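Local coordinates for protein blue-light receptor of the bluf-family (Rhodobacter sphaeroides, PDB 2BYC) that probably senses blue light through a bound flavin, here flavin mononucleotide, as a small receptor of the BLUF family, at residues P19-D22 against I23-M27. Residues are numbered along the deposited sequence; the frame is centred on the assembly and turned at random.
Sequences PVAD and IVQIM. With FMN (flavin mononucleotide), chain C.
Pro-19 to Asp-22 and Ile-23 to Met-27 meet as consecutive turns of one helix, the opening of helix 19-37, which lies over the sheet and borders the flavin. Four i to i+4 backbone bonds join them, beginning with Ile-23 N to Pro-19 O (2.8 Å) and ending with Ile-26 N to Asp-22 O (3.1 Å). Proline suits the first turn, where its missing N-H costs no helical bond.

Ala-21 O is gripped twice, by Gln-25 N at 3.2 Å and by Gln-25 NE2 at 3.0 Å, from opposite faces of its carbonyl plane. With CG beside its own backbone N (chi1 -62°), the glutamine chain heads back toward the start of the helix, extended beyond CG, and NE2 reaches the carbonyl one turn earlier. Ala-21 O lies in the plane of the glutamine amide, but NE2 stands above the carbonyl plane, 67° out of it, and does not use a lone pair. A residue as small as Ala-21 probably does not obstruct this amide. Val-24 sets CG2 against Val-20 O at 3.2 Å, a branched side chain packed on its own helix.

Asp-22 is buried, yet its OD2 turns back to accept from Asp-18 N, tying down the preceding loop. Ile-23 carries the hydrophobic side to Tyr-45 and Ile-97 of the sheet.

Ile-26 faces the flavin: CD1 lies 3.6 Å from FMN C8, on the dimethylbenzene ring, while CG2 sits over the fusion of that ring with the middle one, 3.7 Å from FMN C9A. Its two branches thus spread over one face of the flat ring system, and an alanine here would probably strip away most of that cover and open a gap beside the dimethylbenzene ring. An isoleucine of the first helix packed on one face of the isoalloxazine fits the BLUF pocket, where the flavin lies between two helices beside a ferredoxin-like sheet.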
# COMPACT_ATOMS: atom_id res chain seq x y z
N PRO A 19 8.90 -11.23 10.69
CA PRO A 19 8.71 -10.50 9.47
C PRO A 19 8.64 -11.33 8.17
O PRO A 19 7.70 -11.17 7.41
CB PRO A 19 9.90 -9.49 9.45
CG PRO A 19 10.20 -9.27 10.81
CD PRO A 19 9.93 -10.61 11.53
N VAL A 20 9.61 -12.20 7.90
CA VAL A 20 9.52 -12.93 6.65
C VAL A 20 8.23 -13.76 6.60
O VAL A 20 7.52 -13.71 5.63
CB VAL A 20 10.76 -13.80 6.39
CG1 VAL A 20 11.90 -12.93 5.88
CG2 VAL A 20 11.15 -14.42 7.62
N ALA A 21 7.93 -14.49 7.66
CA ALA A 21 6.84 -15.48 7.63
C ALA A 21 5.55 -14.72 7.61
O ALA A 21 4.58 -15.13 6.94
CB ALA A 21 6.86 -16.34 8.82
N ASP A 22 5.53 -13.62 8.34
CA ASP A 22 4.32 -12.83 8.42
C ASP A 22 4.08 -12.13 7.08
O ASP A 22 2.94 -12.11 6.61
CB ASP A 22 4.36 -11.81 9.56
CG ASP A 22 4.30 -12.47 10.95
OD1 ASP A 22 4.01 -13.69 10.96
OD2 ASP A 22 4.50 -11.77 12.01
N ILE A 23 5.11 -11.50 6.49
CA ILE A 23 4.91 -10.85 5.19
C ILE A 23 4.60 -11.80 4.03
O ILE A 23 3.81 -11.48 3.11
CB ILE A 23 6.07 -9.89 4.86
CG1 ILE A 23 5.85 -8.58 5.60
CG2 ILE A 23 6.05 -9.63 3.35
CD1 ILE A 23 7.15 -7.81 6.06
N VAL A 24 5.20 -12.99 4.04
CA VAL A 24 4.82 -14.02 3.04
C VAL A 24 3.33 -14.37 3.10
O VAL A 24 2.66 -14.45 2.06
CB VAL A 24 5.73 -15.31 3.18
CG1 VAL A 24 5.22 -16.47 2.37
CG2 VAL A 24 7.14 -15.00 2.74
N GLN A 25 2.80 -14.55 4.30
CA GLN A 25 1.37 -14.86 4.42
C GLN A 25 0.52 -13.67 3.99
O GLN A 25 -0.53 -13.82 3.41
CB GLN A 25 1.00 -15.19 5.87
CG GLN A 25 1.69 -16.43 6.49
CD GLN A 25 1.51 -16.62 8.08
OE1 GLN A 25 0.46 -17.14 8.55
NE2 GLN A 25 2.56 -16.29 8.86
N ILE A 26 0.96 -12.45 4.30
CA ILE A 26 0.21 -11.29 3.88
C ILE A 26 0.22 -11.21 2.39
O ILE A 26 -0.77 -10.82 1.83
CB ILE A 26 0.76 -10.00 4.47
CG1 ILE A 26 0.49 -10.00 5.99
CG2 ILE A 26 0.18 -8.85 3.70
CD1 ILE A 26 1.15 -8.92 6.75
N MET A 27 1.33 -11.49 1.72
CA MET A 27 1.33 -11.31 0.24
C MET A 27 0.57 -12.38 -0.43
O MET A 27 -0.01 -12.15 -1.50
CB MET A 27 2.75 -11.26 -0.34
CG MET A 27 3.57 -10.06 0.15
SD MET A 27 2.80 -8.49 -0.10
CE MET A 27 2.91 -8.41 -1.85
N1 FMN C . -5.02 -8.76 2.80
C2 FMN C . -5.49 -8.58 1.52
O2 FMN C . -6.31 -9.40 1.03
N3 FMN C . -5.09 -7.54 0.76
C4 FMN C . -4.18 -6.70 1.30
O4 FMN C . -3.86 -5.74 0.67
C4A FMN C . -3.69 -6.86 2.60
N5 FMN C . -2.76 -5.97 3.11
C5A FMN C . -2.31 -6.07 4.44
C6 FMN C . -1.42 -5.16 4.96
C7 FMN C . -0.91 -5.27 6.26
C7M FMN C . -0.04 -4.16 6.87
C8 FMN C . -1.34 -6.32 7.04
C8M FMN C . -0.89 -6.49 8.48
C9 FMN C . -2.25 -7.24 6.53
C9A FMN C . -2.75 -7.11 5.19
N10 FMN C . -3.66 -8.04 4.65
C10 FMN C . -4.13 -7.88 3.35
C1' FMN C . -3.92 -9.36 5.30
C2' FMN C . -5.39 -9.27 5.64
O2' FMN C . -5.35 -8.62 6.87
C3' FMN C . -6.15 -10.60 5.71
O3' FMN C . -5.76 -11.27 6.87
C4' FMN C . -6.00 -11.55 4.53
O4' FMN C . -6.63 -11.09 3.32
C5' FMN C . -6.66 -12.89 4.89
O5' FMN C . -5.80 -13.96 5.27
P FMN C . -6.53 -15.38 5.26
O1P FMN C . -5.55 -16.53 5.54
O2P FMN C . -7.56 -15.27 6.39
O3P FMN C . -7.14 -15.41 3.88